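Local coordinates for START domain-containing protein 10 (Homo sapiens, PDB 6SER) that transfers phosphatidylcholine and phosphatidylethanolamine between membranes, preferring lipids with a palmitoyl or stearoyl chain at sn-1 and an unsaturated 18-carbon chain at sn-2, at residues D104-V114 against S242-L252; A141-S149 against A164-S175. One frame throughout, in Å; residues are numbered along the deposited sequence.

Overall arrangement
Both interactions belong to one curved sheet of the START domain, but at different depths: interaction 2 is centred about 5 Å from the centre of the chain and interaction 1 about 17 Å from it. Their own centres lie about 17 Å apart, and their nearest atoms about 6 Å apart, so they do not touch. Strand 127-139 links them, pairing with both 112-119 and 142-151, and its Arg134 reaches both contacts. Along the chain, interaction 2 is nested within the loop that interaction 1 closes. Glycol molecules, probably from the crystallisation liquor, lie by Asp104 and Leu244; others by Asn147 and Thr169 are consistent with a pocket on the face probably turned to the lipid cavity.

Interaction 1 (D104-V114 against S242-L252); sequences DIARLTVNADV and SPLPSLALSEL
The Arg107 guanidinium meets 242-252 by its edge, with Ser242 OG and O near its plane; Leu244 O and Ser246 OG stand oblique to it. A bend at chi3 (48°) in an otherwise extended chain turns NE toward Ser242 OG, to which it gives a weak bond of 3.4 Å. That hydroxyl also accepts from Leu244 N, closing an ST turn. The backbone bonds are shorter: Arg107 N donates to Pro245 O (2.8 Å, 166° at the hydrogen), and Arg107 O accepts from Leu247 N at 2.9 Å. This makes a single beta bridge, not a continuous ladder. On one flank Leu244 CD1 lies 3.6 Å from Asp104 CB, the two side chains crossing at about a right angle. On the other, Ala106 CB meets Leu247 CG at 3.5 Å, and Leu252 CD1 touches Val114 CG2 (3.7 Å) and Leu108 CD2 (4.1 Å). Classic beta bulges interrupt the pairing of strands 99-109 and 112-119: Ile105 and Ala106 both face Val114, Leu108 and Thr109 both face Ala112. Arg134 of strand 127-139 forms salt bridges with both Asp104 and Asp113, while the loop following helix 197-227 crosses the end of strand 99-109 and brings Leu252 onto Val150 of strand 142-151.

Interaction 2 (A141-S149 against A164-S175); sequences ADYIIMNYS and AVSIQTGYLIQS
Three pairs of reciprocal backbone bonds join 141-149 to 164-175: Tyr143 with Ile173, Ile145 with Tyr171, and Asn147 with Thr169. The Ile173 N to Tyr143 O bond is short and nearly straight (2.8 Å, 174° at the hydrogen). Between these pairs, Ile144 CG1 packs on Leu172 CD1 at 3.6 Å, and Met146 faces Gly170 with CA atoms only 4.0 Å apart, helped by the absence of a beta carbon beside Ile145 O, itself 3.0 Å from Gly170 CA. At one end Asp142 OD2 takes a weak bond from Ser175 N. Toward the other, Ser149 holds Ser166 twice: its N donates to Ser166 O (2.7 Å), and its OG accepts from Ser166 N (2.7 Å). Placed beside the backbone N by chi1 of -83°, that hydroxyl does the work of a main-chain carbonyl where 164-175 turns a corner at 167-168. A water 2.7 Å from Ser149 OG links it to Ala164 O. The axes of 142-149 and 169-175 approach to 4.6 Å and run at 177°, antiparallel, in the hairpin of strands 142-151 and 161-175 of the START helix-grip fold. Its two faces differ in company. Ile144 and Met146 pack on helix 27-38 through Phe30 and Phe33. On the reverse, Tyr143 stacks on Tyr83 of helix 79-87, and the Tyr171 ring meets Tyr185 at a steep tilt. Asn147 ND2 on this face bonds a triethylene glycol, probably from the crystallisation liquor, consistent with a face turned to the lipid cavity. Farther along, Tyr148 OH reaches Gln23 O, and Lys67 NZ donates to Gln168 OE1.

Interaction 1 (D104-V114 against S242-L252)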
loop_
_atom_site.group_PDB
_atom_site.type_symbol
_atom_site.label_atom_id
_atom_site.label_comp_id
_atom_site.label_asym_id
_atom_site.label_seq_id
_atom_site.Cartn_x
_atom_site.Cartn_y
_atom_site.Cartn_z
ATOM N N ASP A 104 10.552 3.702 -7.544
ATOM C CA ASP A 104 11.266 2.563 -6.987
ATOM C C ASP A 104 12.748 2.882 -6.908
ATOM O O ASP A 104 13.276 3.669 -7.698
ATOM C CB ASP A 104 11.048 1.306 -7.829
ATOM C CG ASP A 104 9.685 0.680 -7.598
ATOM O OD1 ASP A 104 9.079 0.950 -6.536
ATOM O OD2 ASP A 104 9.225 -0.082 -8.474
ATOM N N ILE A 105 13.413 2.264 -5.941
ATOM C CA ILE A 105 14.824 2.506 -5.670
ATOM C C ILE A 105 15.689 1.368 -6.180
ATOM O O ILE A 105 16.714 1.587 -6.828
ATOM C CB ILE A 105 15.039 2.729 -4.157
ATOM C CG1 ILE A 105 14.337 4.018 -3.705
ATOM C CG2 ILE A 105 16.540 2.710 -3.811
ATOM C CD1 ILE A 105 14.325 4.221 -2.205
ATOM N N ALA A 106 15.290 0.139 -5.882
ATOM C CA ALA A 106 16.087 -1.015 -6.250
ATOM C C ALA A 106 15.212 -2.248 -6.160
ATOM O O ALA A 106 14.153 -2.244 -5.529
ATOM C CB ALA A 106 17.323 -1.157 -5.350
ATOM N N ARG A 107 15.683 -3.307 -6.787
ATOM C CA ARG A 107 14.996 -4.581 -6.807
ATOM C C ARG A 107 15.722 -5.555 -5.886
ATOM O O ARG A 107 16.955 -5.539 -5.789
ATOM C CB ARG A 107 14.920 -5.106 -8.245
ATOM C CG ARG A 107 14.785 -6.602 -8.357
ATOM C CD ARG A 107 14.033 -7.005 -9.619
ATOM N NE ARG A 107 14.516 -6.329 -10.824
ATOM C CZ ARG A 107 15.597 -6.693 -11.507
ATOM N NH1 ARG A 107 16.331 -7.719 -11.098
ATOM N NH2 ARG A 107 15.950 -6.022 -12.598
ATOM N N LEU A 108 14.955 -6.375 -5.177
ATOM C CA LEU A 108 15.525 -7.437 -4.352
ATOM C C LEU A 108 15.437 -8.788 -5.046
ATOM O O LEU A 108 16.454 -9.448 -5.267
ATOM C CB LEU A 108 14.804 -7.515 -3.001
ATOM C CG LEU A 108 15.027 -6.378 -2.021
ATOM C CD1 LEU A 108 13.870 -6.410 -1.064
ATOM C CD2 LEU A 108 16.358 -6.540 -1.268
ATOM N N THR A 109 14.224 -9.234 -5.330
ATOM C CA THR A 109 13.929 -10.459 -6.049
ATOM C C THR A 109 13.067 -10.106 -7.254
ATOM O O THR A 109 12.742 -8.942 -7.495
ATOM C CB THR A 109 13.200 -11.473 -5.164
ATOM O OG1 THR A 109 11.846 -11.040 -4.971
ATOM C CG2 THR A 109 13.884 -11.607 -3.798
ATOM N N VAL A 110 12.665 -11.138 -7.994
ATOM C CA VAL A 110 11.851 -10.909 -9.179
ATOM C C VAL A 110 10.494 -10.301 -8.821
ATOM O O VAL A 110 9.906 -9.594 -9.646
ATOM C CB VAL A 110 11.730 -12.234 -9.966
ATOM C CG1 VAL A 110 10.663 -13.163 -9.373
ATOM C CG2 VAL A 110 11.486 -11.970 -11.421
ATOM N N ASN A 111 9.991 -10.524 -7.602
ATOM C CA ASN A 111 8.720 -9.947 -7.167
ATOM C C ASN A 111 8.858 -9.205 -5.834
ATOM O O ASN A 111 7.926 -9.176 -5.031
ATOM C CB ASN A 111 7.628 -11.019 -7.073
ATOM C CG ASN A 111 7.949 -12.110 -6.055
ATOM O OD1 ASN A 111 9.089 -12.545 -5.930
ATOM N ND2 ASN A 111 6.931 -12.552 -5.319
ATOM N N ALA A 112 10.007 -8.573 -5.575
ATOM C CA ALA A 112 10.147 -7.740 -4.379
ATOM C C ALA A 112 11.112 -6.602 -4.661
ATOM O O ALA A 112 12.191 -6.837 -5.204
ATOM C CB ALA A 112 10.644 -8.543 -3.174
ATOM N N ASP A 113 10.734 -5.380 -4.287
ATOM C CA ASP A 113 11.618 -4.245 -4.495
ATOM C C ASP A 113 11.501 -3.272 -3.325
ATOM O O ASP A 113 10.782 -3.508 -2.349
ATOM C CB ASP A 113 11.346 -3.578 -5.854
ATOM C CG ASP A 113 9.963 -2.981 -5.967
ATOM O OD1 ASP A 113 9.252 -2.885 -4.949
ATOM O OD2 ASP A 113 9.582 -2.603 -7.097
ATOM N N VAL A 114 12.249 -2.178 -3.430
ATOM C CA VAL A 114 12.289 -1.120 -2.433
ATOM C C VAL A 114 11.972 0.189 -3.138
ATOM O O VAL A 114 12.520 0.470 -4.210
ATOM C CB VAL A 114 13.662 -1.046 -1.730
ATOM C CG1 VAL A 114 13.621 -0.028 -0.575
ATOM C CG2 VAL A 114 14.069 -2.414 -1.230
ATOM N N SER A 242 12.419 -4.623 -16.109
ATOM C CA SER A 242 12.726 -3.729 -14.981
ATOM C C SER A 242 14.028 -2.966 -15.191
ATOM O O SER A 242 15.075 -3.590 -15.408
ATOM C CB SER A 242 12.819 -4.507 -13.680
ATOM O OG SER A 242 13.342 -3.670 -12.663
ATOM N N PRO A 243 14.024 -1.638 -15.096
ATOM C CA PRO A 243 15.263 -0.874 -15.276
ATOM C C PRO A 243 16.002 -0.624 -13.976
ATOM O O PRO A 243 16.875 0.251 -13.910
ATOM C CB PRO A 243 14.765 0.441 -15.878
ATOM C CG PRO A 243 13.420 0.622 -15.278
ATOM C CD PRO A 243 12.841 -0.760 -15.047
ATOM N N LEU A 244 15.672 -1.399 -12.938
ATOM C CA LEU A 244 16.145 -1.066 -11.603
ATOM C C LEU A 244 17.436 -1.806 -11.253
ATOM O O LEU A 244 17.631 -2.962 -11.647
ATOM C CB LEU A 244 15.070 -1.402 -10.573
ATOM C CG LEU A 244 13.786 -0.561 -10.586
ATOM C CD1 LEU A 244 12.722 -1.248 -9.709
ATOM C CD2 LEU A 244 14.050 0.874 -10.096
ATOM N N PRO A 245 18.330 -1.168 -10.498
ATOM C CA PRO A 245 19.470 -1.898 -9.944
ATOM C C PRO A 245 19.001 -2.872 -8.873
ATOM O O PRO A 245 17.875 -2.803 -8.377
ATOM C CB PRO A 245 20.338 -0.788 -9.346
ATOM C CG PRO A 245 19.325 0.228 -8.884
ATOM C CD PRO A 245 18.239 0.200 -9.948
ATOM N N SER A 246 19.892 -3.787 -8.509
ATOM C CA SER A 246 19.591 -4.812 -7.523
ATOM C C SER A 246 20.269 -4.500 -6.195
ATOM O O SER A 246 21.277 -3.794 -6.141
ATOM C CB SER A 246 20.030 -6.188 -8.021
ATOM O OG SER A 246 19.253 -6.595 -9.144
ATOM N N LEU A 247 19.703 -5.048 -5.123
ATOM C CA LEU A 247 20.150 -4.836 -3.753
ATOM C C LEU A 247 20.253 -6.168 -3.026
ATOM O O LEU A 247 19.430 -7.071 -3.233
ATOM C CB LEU A 247 19.163 -3.963 -2.962
ATOM C CG LEU A 247 19.301 -2.462 -2.756
ATOM C CD1 LEU A 247 18.328 -2.032 -1.663
ATOM C CD2 LEU A 247 20.727 -2.080 -2.409
ATOM N N ALA A 248 21.233 -6.270 -2.129
ATOM C CA ALA A 248 21.261 -7.359 -1.162
ATOM C C ALA A 248 20.383 -6.999 0.026
ATOM O O ALA A 248 20.304 -5.834 0.426
ATOM C CB ALA A 248 22.680 -7.656 -0.677
ATOM N N LEU A 249 19.731 -8.018 0.586
ATOM C CA LEU A 249 18.860 -7.819 1.735
ATOM C C LEU A 249 19.607 -7.194 2.908
ATOM O O LEU A 249 19.030 -6.399 3.658
ATOM C CB LEU A 249 18.243 -9.161 2.131
ATOM C CG LEU A 249 17.031 -9.165 3.053
ATOM C CD1 LEU A 249 15.876 -8.407 2.419
ATOM C CD2 LEU A 249 16.641 -10.599 3.364
ATOM N N SER A 250 20.894 -7.512 3.071
ATOM C CA SER A 250 21.636 -7.006 4.220
ATOM C C SER A 250 22.055 -5.550 4.069
ATOM O O SER A 250 22.552 -4.966 5.037
ATOM C CB SER A 250 22.871 -7.869 4.478
ATOM O OG SER A 250 23.768 -7.785 3.388
ATOM N N GLU A 251 21.878 -4.949 2.893
ATOM C CA GLU A 251 22.096 -3.512 2.768
ATOM C C GLU A 251 20.944 -2.693 3.346
ATOM O O GLU A 251 21.066 -1.468 3.446
ATOM C CB GLU A 251 22.309 -3.131 1.300
ATOM C CG GLU A 251 23.621 -3.620 0.677
ATOM C CD GLU A 251 23.569 -3.616 -0.854
ATOM O OE1 GLU A 251 22.778 -4.399 -1.432
ATOM O OE2 GLU A 251 24.304 -2.821 -1.481
ATOM N N LEU A 252 19.838 -3.325 3.717
ATOM C CA LEU A 252 18.704 -2.636 4.311
ATOM C C LEU A 252 18.720 -2.811 5.823
ATOM O O LEU A 252 19.309 -3.754 6.353
ATOM C CB LEU A 252 17.381 -3.159 3.739
ATOM C CG LEU A 252 17.194 -2.962 2.233
ATOM C CD1 LEU A 252 15.960 -3.708 1.736
ATOM C CD2 LEU A 252 17.113 -1.482 1.896
#

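Interaction 2 (A141-S149 against A164-S175)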
loop_
_atom_site.group_PDB
_atom_site.type_symbol
_atom_site.label_atom_id
_atom_site.label_comp_id
_atom_site.label_asym_id
_atom_site.label_seq_id
_atom_site.Cartn_x
_atom_site.Cartn_y
_atom_site.Cartn_z
ATOM N N ALA A 141 -6.390 -16.654 -9.409
ATOM C CA ALA A 141 -7.153 -15.539 -9.953
ATOM C C ALA A 141 -6.988 -14.256 -9.148
ATOM O O ALA A 141 -7.384 -13.187 -9.630
ATOM C CB ALA A 141 -8.637 -15.907 -10.031
ATOM N N ASP A 142 -6.405 -14.333 -7.955
ATOM C CA ASP A 142 -6.275 -13.199 -7.057
ATOM C C ASP A 142 -4.858 -12.645 -7.069
ATOM O O ASP A 142 -3.922 -13.268 -7.574
ATOM C CB ASP A 142 -6.659 -13.596 -5.633
ATOM C CG ASP A 142 -8.020 -14.244 -5.570
ATOM O OD1 ASP A 142 -8.299 -14.955 -4.581
ATOM O OD2 ASP A 142 -8.800 -14.053 -6.530
ATOM N N TYR A 143 -4.713 -11.454 -6.493
ATOM C CA TYR A 143 -3.428 -10.791 -6.371
ATOM C C TYR A 143 -3.252 -10.254 -4.956
ATOM O O TYR A 143 -4.204 -9.782 -4.324
ATOM C CB TYR A 143 -3.284 -9.625 -7.353
ATOM C CG TYR A 143 -3.513 -9.921 -8.822
ATOM C CD1 TYR A 143 -4.769 -9.760 -9.399
ATOM C CD2 TYR A 143 -2.459 -10.303 -9.647
ATOM C CE1 TYR A 143 -4.979 -10.001 -10.762
ATOM C CE2 TYR A 143 -2.648 -10.536 -11.004
ATOM C CZ TYR A 143 -3.912 -10.388 -11.556
ATOM O OH TYR A 143 -4.088 -10.630 -12.897
ATOM N N ILE A 144 -2.016 -10.309 -4.471
ATOM C CA ILE A 144 -1.638 -9.649 -3.228
ATOM C C ILE A 144 -0.418 -8.780 -3.489
ATOM O O ILE A 144 0.546 -9.227 -4.118
ATOM C CB ILE A 144 -1.333 -10.652 -2.106
ATOM C CG1 ILE A 144 -2.586 -11.437 -1.734
ATOM C CG2 ILE A 144 -0.782 -9.928 -0.890
ATOM C CD1 ILE A 144 -2.357 -12.430 -0.614
ATOM N N ILE A 145 -0.461 -7.543 -3.003
ATOM C CA ILE A 145 0.699 -6.668 -2.931
ATOM C C ILE A 145 0.790 -6.175 -1.499
ATOM O O ILE A 145 -0.164 -5.567 -1.003
ATOM C CB ILE A 145 0.589 -5.470 -3.885
ATOM C CG1 ILE A 145 0.045 -5.898 -5.239
ATOM C CG2 ILE A 145 1.945 -4.831 -4.071
ATOM C CD1 ILE A 145 -0.088 -4.749 -6.199
ATOM N N MET A 146 1.925 -6.427 -0.839
ATOM C CA MET A 146 2.182 -5.962 0.520
ATOM C C MET A 146 3.436 -5.101 0.571
ATOM O O MET A 146 4.313 -5.187 -0.295
ATOM C CB MET A 146 2.392 -7.115 1.502
ATOM C CG MET A 146 1.690 -8.362 1.136
ATOM S SD MET A 146 1.970 -9.605 2.380
ATOM C CE MET A 146 3.615 -10.120 1.973
ATOM N N ASN A 147 3.527 -4.294 1.627
ATOM C CA ASN A 147 4.733 -3.521 1.885
ATOM C C ASN A 147 4.828 -3.232 3.376
ATOM O O ASN A 147 3.845 -3.345 4.109
ATOM C CB ASN A 147 4.769 -2.238 1.038
ATOM C CG ASN A 147 3.942 -1.104 1.620
ATOM O OD1 ASN A 147 4.164 -0.682 2.754
ATOM N ND2 ASN A 147 3.032 -0.558 0.820
ATOM N N TYR A 148 6.036 -2.872 3.815
ATOM C CA TYR A 148 6.296 -2.382 5.164
ATOM C C TYR A 148 7.573 -1.551 5.108
ATOM O O TYR A 148 8.397 -1.730 4.206
ATOM C CB TYR A 148 6.425 -3.530 6.178
ATOM C CG TYR A 148 7.625 -4.426 5.956
ATOM C CD1 TYR A 148 8.824 -4.178 6.610
ATOM C CD2 TYR A 148 7.567 -5.508 5.079
ATOM C CE1 TYR A 148 9.929 -4.978 6.417
ATOM C CE2 TYR A 148 8.672 -6.320 4.876
ATOM C CZ TYR A 148 9.854 -6.044 5.549
ATOM O OH TYR A 148 10.979 -6.824 5.372
ATOM N N SER A 149 7.725 -0.634 6.063
ATOM C CA SER A 149 8.805 0.339 5.983
ATOM C C SER A 149 10.152 -0.315 6.252
ATOM O O SER A 149 10.258 -1.331 6.947
ATOM C CB SER A 149 8.594 1.491 6.968
ATOM O OG SER A 149 7.728 2.471 6.435
ATOM N N ALA A 164 7.512 8.775 7.992
ATOM C CA ALA A 164 6.479 7.899 8.534
ATOM C C ALA A 164 6.939 6.456 8.453
ATOM O O ALA A 164 7.926 6.162 7.876
ATOM C CB ALA A 164 5.220 8.115 7.790
ATOM N N VAL A 165 6.194 5.623 9.112
ATOM C CA VAL A 165 6.497 4.190 9.176
ATOM C C VAL A 165 5.266 3.399 8.783
ATOM O O VAL A 165 4.272 3.494 9.387
ATOM C CB VAL A 165 6.967 3.745 10.560
ATOM C CG1 VAL A 165 7.218 2.268 10.599
ATOM C CG2 VAL A 165 8.125 4.521 11.089
ATOM N N SER A 166 5.412 2.631 7.751
ATOM C CA SER A 166 4.374 1.696 7.332
ATOM C C SER A 166 4.625 0.375 8.055
ATOM O O SER A 166 5.516 -0.386 7.672
ATOM C CB SER A 166 4.384 1.539 5.811
ATOM O OG SER A 166 3.700 0.349 5.424
ATOM N N ILE A 167 3.844 0.111 9.088
ATOM C CA ILE A 167 3.994 -1.137 9.879
ATOM C C ILE A 167 3.607 -2.305 8.984
ATOM O O ILE A 167 4.303 -3.235 8.966
ATOM C CB ILE A 167 3.246 -1.134 11.224
ATOM C CG1 ILE A 167 3.740 -0.033 12.141
ATOM C CG2 ILE A 167 3.354 -2.448 11.917
ATOM C CD1 ILE A 167 2.948 1.175 12.088
ATOM N N GLN A 168 2.535 -2.157 8.247
ATOM C CA GLN A 168 2.063 -3.139 7.273
ATOM C C GLN A 168 0.996 -2.468 6.438
ATOM O O GLN A 168 0.194 -1.842 6.977
ATOM C CB GLN A 168 1.481 -4.349 7.962
ATOM C CG GLN A 168 0.606 -5.153 7.063
ATOM C CD GLN A 168 -0.159 -6.214 7.805
ATOM O OE1 GLN A 168 -0.882 -5.966 8.743
ATOM N NE2 GLN A 168 0.057 -7.429 7.384
ATOM N N THR A 169 1.126 -2.482 5.134
ATOM C CA THR A 169 0.113 -1.965 4.206
ATOM C C THR A 169 0.037 -2.919 3.019
ATOM O O THR A 169 0.968 -3.474 2.714
ATOM C CB THR A 169 0.059 -0.447 4.044
ATOM O OG1 THR A 169 0.132 -0.196 2.669
ATOM C CG2 THR A 169 1.149 0.369 4.643
ATOM N N GLY A 170 -1.121 -3.145 2.457
ATOM C CA GLY A 170 -1.234 -4.080 1.344
ATOM C C GLY A 170 -2.619 -4.155 0.777
ATOM O O GLY A 170 -3.479 -3.600 1.328
ATOM N N TYR A 171 -2.754 -4.929 -0.278
ATOM C CA TYR A 171 -3.990 -5.034 -1.023
ATOM C C TYR A 171 -4.220 -6.486 -1.382
ATOM O O TYR A 171 -3.281 -7.200 -1.747
ATOM C CB TYR A 171 -3.945 -4.194 -2.309
ATOM C CG TYR A 171 -3.735 -2.721 -2.092
ATOM C CD1 TYR A 171 -4.821 -1.851 -2.108
ATOM C CD2 TYR A 171 -2.448 -2.200 -1.861
ATOM C CE1 TYR A 171 -4.641 -0.495 -1.907
ATOM C CE2 TYR A 171 -2.255 -0.850 -1.659
ATOM C CZ TYR A 171 -3.355 -0.002 -1.683
ATOM O OH TYR A 171 -3.168 1.346 -1.485
ATOM N N LEU A 172 -5.461 -6.931 -1.211
ATOM C CA LEU A 172 -5.924 -8.219 -1.704
ATOM C C LEU A 172 -6.934 -7.929 -2.802
ATOM O O LEU A 172 -7.939 -7.249 -2.560
ATOM C CB LEU A 172 -6.551 -9.065 -0.588
ATOM C CG LEU A 172 -7.255 -10.322 -1.089
ATOM C CD1 LEU A 172 -6.213 -11.311 -1.556
ATOM C CD2 LEU A 172 -8.125 -10.917 0.016
ATOM N N ILE A 173 -6.644 -8.387 -4.012
ATOM C CA ILE A 173 -7.570 -8.264 -5.126
ATOM C C ILE A 173 -8.150 -9.648 -5.378
ATOM O O ILE A 173 -7.411 -10.611 -5.609
ATOM C CB ILE A 173 -6.885 -7.695 -6.381
ATOM C CG1 ILE A 173 -6.193 -6.359 -6.067
ATOM C CG2 ILE A 173 -7.899 -7.504 -7.518
ATOM C CD1 ILE A 173 -5.458 -5.761 -7.247
ATOM N N GLN A 174 -9.464 -9.768 -5.279
ATOM C CA GLN A 174 -10.146 -11.028 -5.535
ATOM C C GLN A 174 -10.980 -10.851 -6.791
ATOM O O GLN A 174 -11.851 -9.972 -6.841
ATOM C CB GLN A 174 -11.008 -11.439 -4.342
ATOM C CG GLN A 174 -10.181 -11.885 -3.135
ATOM C CD GLN A 174 -10.974 -11.917 -1.841
ATOM O OE1 GLN A 174 -11.596 -10.923 -1.457
ATOM N NE2 GLN A 174 -10.947 -13.057 -1.156
ATOM N N SER A 175 -10.684 -11.649 -7.814
ATOM C CA SER A 175 -11.494 -11.619 -9.024
ATOM C C SER A 175 -12.854 -12.248 -8.757
ATOM O O SER A 175 -12.946 -13.320 -8.151
ATOM C CB SER A 175 -10.804 -12.360 -10.159
ATOM O OG SER A 175 -11.633 -12.329 -11.306
HETATM O O HOH W 1 9.326 4.602 6.105
#